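Local coordinates for putative immunoglobulin-blocking virulence protein (Mycoplasma mycoides subsp. capri, PDB 7ADK) that probably binds host antibodies and blocks their action, helping the mycoplasma to evade immunity, at residues G204-S209 with E247-M252; G198-V203 with I313-A318. One frame throughout, in Å; residues are numbered along the deposited sequence.

Contact 1 (G204-S209 with E247-M252); sequences GLFNNS and ERYKKM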
loop_
_atom_site.group_PDB
_atom_site.type_symbol
_atom_site.label_atom_id
_atom_site.label_comp_id
_atom_site.label_asym_id
_atom_site.label_seq_id
_atom_site.Cartn_x
_atom_site.Cartn_y
_atom_site.Cartn_z
ATOM N N GLY A 204 -20.816 34.746 16.972
ATOM C CA GLY A 204 -20.240 35.684 17.946
ATOM C C GLY A 204 -20.285 35.161 19.379
ATOM O O GLY A 204 -20.942 34.164 19.664
ATOM N N LEU A 205 -19.601 35.810 20.321
ATOM C CA LEU A 205 -19.473 35.284 21.689
ATOM C C LEU A 205 -20.802 35.098 22.435
ATOM O O LEU A 205 -20.928 34.133 23.180
ATOM C CB LEU A 205 -18.524 36.164 22.516
ATOM C CG LEU A 205 -17.052 35.830 22.263
ATOM C CD1 LEU A 205 -16.147 36.980 22.685
ATOM C CD2 LEU A 205 -16.658 34.583 23.045
ATOM N N PHE A 206 -21.796 35.959 22.227
ATOM C CA PHE A 206 -23.119 35.845 22.854
ATOM C C PHE A 206 -24.230 35.738 21.816
ATOM O O PHE A 206 -25.380 36.083 22.082
ATOM C CB PHE A 206 -23.351 36.969 23.871
ATOM C CG PHE A 206 -22.250 37.110 24.894
ATOM C CD1 PHE A 206 -21.793 35.993 25.608
ATOM C CD2 PHE A 206 -21.622 38.344 25.082
ATOM C CE1 PHE A 206 -20.705 36.098 26.480
ATOM C CE2 PHE A 206 -20.531 38.450 25.948
ATOM C CZ PHE A 206 -20.065 37.329 26.642
ATOM N N ASN A 207 -23.884 35.243 20.629
ATOM C CA ASN A 207 -24.817 34.841 19.590
ATOM C C ASN A 207 -24.190 33.726 18.735
ATOM O O ASN A 207 -23.570 33.996 17.709
ATOM C CB ASN A 207 -25.230 36.056 18.768
ATOM C CG ASN A 207 -26.208 35.738 17.679
ATOM O OD1 ASN A 207 -26.886 34.798 17.672
ATOM N ND2 ASN A 207 -26.327 36.488 16.737
ATOM N N ASN A 208 -24.313 32.481 19.186
ATOM C CA ASN A 208 -23.787 31.302 18.506
ATOM C C ASN A 208 -24.610 30.059 18.837
ATOM O O ASN A 208 -25.359 30.037 19.799
ATOM C CB ASN A 208 -22.292 31.099 18.808
ATOM C CG ASN A 208 -21.984 30.737 20.242
ATOM O OD1 ASN A 208 -22.301 29.655 20.707
ATOM N ND2 ASN A 208 -21.347 31.614 20.969
ATOM N N SER A 209 -24.466 29.007 18.049
ATOM C CA SER A 209 -25.303 27.812 18.118
ATOM C C SER A 209 -25.349 27.133 19.495
ATOM O O SER A 209 -26.435 26.779 19.950
ATOM C CB SER A 209 -24.865 26.852 17.020
ATOM O OG SER A 209 -25.688 25.729 16.946
ATOM N N GLU A 247 -13.961 26.720 24.953
ATOM C CA GLU A 247 -12.645 27.347 25.007
ATOM C C GLU A 247 -12.706 28.877 24.902
ATOM O O GLU A 247 -11.890 29.567 25.515
ATOM C CB GLU A 247 -11.765 26.787 23.881
ATOM C CG GLU A 247 -11.092 25.432 24.157
ATOM C CD GLU A 247 -12.004 24.217 24.389
ATOM O OE1 GLU A 247 -13.197 24.249 24.032
ATOM O OE2 GLU A 247 -11.512 23.210 24.935
ATOM N N ARG A 248 -13.687 29.431 24.183
ATOM C CA ARG A 248 -13.829 30.871 23.950
ATOM C C ARG A 248 -14.185 31.667 25.203
ATOM O O ARG A 248 -13.953 32.867 25.263
ATOM C CB ARG A 248 -14.897 31.108 22.889
ATOM C CG ARG A 248 -14.629 30.390 21.564
ATOM C CD ARG A 248 -15.750 30.665 20.573
ATOM N NE ARG A 248 -15.807 32.085 20.229
ATOM C CZ ARG A 248 -16.666 32.670 19.435
ATOM N NH1 ARG A 248 -17.661 32.053 18.900
ATOM N NH2 ARG A 248 -16.495 33.911 19.155
ATOM N N TYR A 249 -14.736 30.997 26.206
ATOM C CA TYR A 249 -15.021 31.539 27.534
ATOM C C TYR A 249 -14.028 31.051 28.597
ATOM O O TYR A 249 -13.795 31.758 29.567
ATOM C CB TYR A 249 -16.453 31.168 27.935
ATOM C CG TYR A 249 -17.496 31.322 26.848
ATOM C CD1 TYR A 249 -18.149 32.549 26.638
ATOM C CD2 TYR A 249 -17.788 30.223 26.023
ATOM C CE1 TYR A 249 -19.065 32.682 25.579
ATOM C CE2 TYR A 249 -18.709 30.350 24.972
ATOM C CZ TYR A 249 -19.333 31.586 24.736
ATOM O OH TYR A 249 -20.192 31.705 23.701
ATOM N N LYS A 250 -13.436 29.859 28.434
ATOM C CA LYS A 250 -12.763 29.065 29.488
ATOM C C LYS A 250 -11.682 29.813 30.273
ATOM O O LYS A 250 -11.638 29.720 31.491
ATOM C CB LYS A 250 -12.192 27.780 28.876
ATOM C CG LYS A 250 -11.804 26.746 29.909
ATOM C CD LYS A 250 -10.974 25.611 29.437
ATOM C CE LYS A 250 -10.656 24.555 30.491
ATOM N NZ LYS A 250 -9.631 24.982 31.457
ATOM N N LYS A 251 -10.875 30.630 29.594
ATOM C CA LYS A 251 -9.838 31.491 30.199
ATOM C C LYS A 251 -10.384 32.521 31.199
ATOM O O LYS A 251 -9.690 32.865 32.143
ATOM C CB LYS A 251 -9.048 32.196 29.083
ATOM C CG LYS A 251 -8.260 31.217 28.200
ATOM C CD LYS A 251 -7.403 31.952 27.166
ATOM C CE LYS A 251 -6.728 30.946 26.237
ATOM N NZ LYS A 251 -5.821 31.586 25.254
ATOM N N MET A 252 -11.622 32.978 31.017
ATOM C CA MET A 252 -12.408 33.733 32.002
ATOM C C MET A 252 -13.163 32.807 32.973
ATOM O O MET A 252 -13.227 33.071 34.165
ATOM C CB MET A 252 -13.342 34.685 31.234
ATOM C CG MET A 252 -14.468 35.331 32.048
ATOM S SD MET A 252 -13.995 36.183 33.564
ATOM C CE MET A 252 -12.887 37.435 32.919
#
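Tyr249 of helix 247-253 plugs its hydroxyl into a small hairpin whose type I turn runs from Gly204 to Asn207, a clear case of one polar atom joining two elements. The OH donates to Leu205 O at 2.6 Å, in the plane of that carbonyl, and accepts from Asn208 ND2 at 3.0 Å. Ring and carboxamide approach from opposite directions with planes 44° apart, yet the hydroxyl lies almost in the amide plane. The second hydrogen of Asn208 ND2 goes to Gly204 O (2.9 Å, nearly straight at 169°), which also takes Asn207 N, so the amide nitrogen ties the turn to the tyrosine. Apolar contacts flank this pair: Tyr249 CE1 lies 3.9 Å from Phe206 CE1 and 4.0 Å from Leu205 CD2. Leu205 CG lies against Arg248 NH2 (3.7 Å), with Leu205 CA over one guanidinium face. The arginine's polar end is spent elsewhere, NE on Ala318 O and NH1 on Val203 O. In the next shell, Phe206 meets the rings of Phe211 and Phe296. The amide is also held from its other end: with CG between the backbone N and the carbonyl carbon (chi1 67°), Asn208 OD1 caps helix 209-218, accepting from Phe211 N.

Contact 2 (G198-V203 with I313-A318); sequences GYDEGV and ISPRSA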
loop_
_atom_site.group_PDB
_atom_site.type_symbol
_atom_site.label_atom_id
_atom_site.label_comp_id
_atom_site.label_asym_id
_atom_site.label_seq_id
_atom_site.Cartn_x
_atom_site.Cartn_y
_atom_site.Cartn_z
ATOM N N GLY A 198 -22.016 40.515 8.968
ATOM C CA GLY A 198 -21.283 39.850 7.893
ATOM C C GLY A 198 -21.378 38.326 7.911
ATOM O O GLY A 198 -22.307 37.755 8.480
ATOM N N TYR A 199 -20.389 37.644 7.330
ATOM C CA TYR A 199 -20.385 36.179 7.215
ATOM C C TYR A 199 -20.378 35.448 8.573
ATOM O O TYR A 199 -21.029 34.414 8.706
ATOM C CB TYR A 199 -19.196 35.745 6.348
ATOM C CG TYR A 199 -19.208 34.285 5.946
ATOM C CD1 TYR A 199 -20.008 33.866 4.871
ATOM C CD2 TYR A 199 -18.440 33.340 6.649
ATOM C CE1 TYR A 199 -20.069 32.508 4.521
ATOM C CE2 TYR A 199 -18.485 31.984 6.287
ATOM C CZ TYR A 199 -19.307 31.563 5.231
ATOM O OH TYR A 199 -19.332 30.256 4.882
ATOM N N ASP A 200 -19.700 36.002 9.587
ATOM C CA ASP A 200 -19.627 35.444 10.954
ATOM C C ASP A 200 -20.801 35.844 11.879
ATOM O O ASP A 200 -20.771 35.623 13.089
ATOM C CB ASP A 200 -18.237 35.689 11.556
ATOM C CG ASP A 200 -17.106 34.922 10.857
ATOM O OD1 ASP A 200 -17.319 33.788 10.380
ATOM O OD2 ASP A 200 -15.977 35.447 10.833
ATOM N N GLU A 201 -21.888 36.376 11.316
ATOM C CA GLU A 201 -23.163 36.497 12.019
ATOM C C GLU A 201 -23.683 35.110 12.428
ATOM O O GLU A 201 -23.776 34.195 11.608
ATOM C CB GLU A 201 -24.158 37.276 11.148
ATOM C CG GLU A 201 -25.591 37.320 11.694
ATOM C CD GLU A 201 -26.519 36.246 11.109
ATOM O OE1 GLU A 201 -26.515 36.035 9.878
ATOM O OE2 GLU A 201 -27.320 35.654 11.861
ATOM N N GLY A 202 -24.025 34.948 13.704
ATOM C CA GLY A 202 -24.451 33.663 14.262
ATOM C C GLY A 202 -23.327 32.763 14.782
ATOM O O GLY A 202 -23.569 31.589 15.059
ATOM N N VAL A 203 -22.104 33.299 14.915
ATOM C CA VAL A 203 -20.962 32.675 15.614
ATOM C C VAL A 203 -20.188 33.663 16.508
ATOM O O VAL A 203 -19.022 33.430 16.804
ATOM C CB VAL A 203 -20.037 31.873 14.665
ATOM C CG1 VAL A 203 -20.689 30.597 14.154
ATOM C CG2 VAL A 203 -19.541 32.662 13.468
ATOM N N ILE A 313 -10.984 41.917 14.558
ATOM C CA ILE A 313 -11.260 40.609 15.183
ATOM C C ILE A 313 -12.338 39.873 14.384
ATOM O O ILE A 313 -13.419 40.427 14.179
ATOM C CB ILE A 313 -11.697 40.779 16.665
ATOM C CG1 ILE A 313 -10.534 41.307 17.533
ATOM C CG2 ILE A 313 -12.274 39.463 17.213
ATOM C CD1 ILE A 313 -10.923 41.645 18.969
ATOM N N SER A 314 -12.077 38.641 13.943
ATOM C CA SER A 314 -13.139 37.793 13.389
ATOM C C SER A 314 -14.093 37.393 14.513
ATOM O O SER A 314 -13.642 36.845 15.518
ATOM C CB SER A 314 -12.579 36.540 12.710
ATOM O OG SER A 314 -13.590 35.571 12.470
ATOM N N PRO A 315 -15.412 37.604 14.374
ATOM C CA PRO A 315 -16.353 37.140 15.380
ATOM C C PRO A 315 -16.323 35.633 15.634
ATOM O O PRO A 315 -16.709 35.216 16.713
ATOM C CB PRO A 315 -17.725 37.605 14.912
ATOM C CG PRO A 315 -17.417 38.812 14.042
ATOM C CD PRO A 315 -16.085 38.452 13.408
ATOM N N ARG A 316 -15.825 34.807 14.708
ATOM C CA ARG A 316 -15.671 33.354 14.894
ATOM C C ARG A 316 -14.414 32.992 15.692
ATOM O O ARG A 316 -14.375 31.964 16.351
ATOM C CB ARG A 316 -15.686 32.693 13.503
ATOM C CG ARG A 316 -15.862 31.169 13.509
ATOM C CD ARG A 316 -15.837 30.536 12.113
ATOM N NE ARG A 316 -16.879 31.057 11.224
ATOM C CZ ARG A 316 -17.940 30.450 10.750
ATOM N NH1 ARG A 316 -18.186 29.202 10.919
ATOM N NH2 ARG A 316 -18.791 31.137 10.093
ATOM N N SER A 317 -13.400 33.846 15.648
ATOM C CA SER A 317 -12.104 33.658 16.315
ATOM C C SER A 317 -12.000 34.367 17.669
ATOM O O SER A 317 -10.985 34.242 18.345
ATOM C CB SER A 317 -10.993 34.177 15.406
ATOM O OG SER A 317 -11.039 33.541 14.147
ATOM N N ALA A 318 -13.004 35.163 18.041
ATOM C CA ALA A 318 -13.014 35.945 19.268
ATOM C C ALA A 318 -13.113 35.066 20.514
ATOM O O ALA A 318 -13.987 34.204 20.587
ATOM C CB ALA A 318 -14.175 36.934 19.212
#
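Asp200 OD1 is gripped by two nitrogens of one guanidinium, Arg316 NE at 2.9 Å and Arg316 NH2 at 3.0 Å, a side-on salt bridge that converges on a single oxygen. Both bonds leave in the guanidinium plane, but the carboxylate is turned 58° from it: NH2 points nearly down the C-O axis, whereas NE arrives from above the carboxylate plane. The other oxygen, Asp200 OD2, receives Ser314 OG at 2.9 Å. That hydroxyl also accepts from Arg316 N, closing an ST turn that holds donor and arginine in one short loop. Beside the charges, Asp200 CB packs against the Pro315 ring, 3.9 Å from Pro315 CB. Val203 CG2 sits over one guanidinium face, offset toward its rim, and the Tyr199 ring crosses obliquely with Tyr199 CE2 at 3.9 Å from Arg316 NH2. The arginine chain starts extended and then bends at chi3 (-59°), which turns its NE and NH2 edge to Asp200 OD1. Overlapping turns, type I from Gly198 to Glu201 and type II from Asp200 to Val203, present aspartate and valine to 313-318. With three donors on its oxygens, the carboxylate would be expected to remain ionised, and the ion pair, with the serine bond beside it, probably does much to hold these surface loops together.

How the contacts relate
The two contacts illustrate how one hairpin region is anchored at different depths. Contact 1 is largely buried and relies on a tyrosine hydroxyl, amide and carbonyl groups among apolar side chains; contact 2 lies at the surface and relies on an ion pair. The chain runs directly from one to the other, since Val203 ends 198-203 and Gly204 begins 204-209, and contact 1 is nested within the loop that contact 2 closes. Their centres are 11 Å apart. Arg248 joins them through backbone carbonyls, one from each segment of contact 2. Thus helix 247-253 reaches both loops of contact 2, and the two arginines differ: Arg248 serves backbone carbonyls, Arg316 a carboxylate.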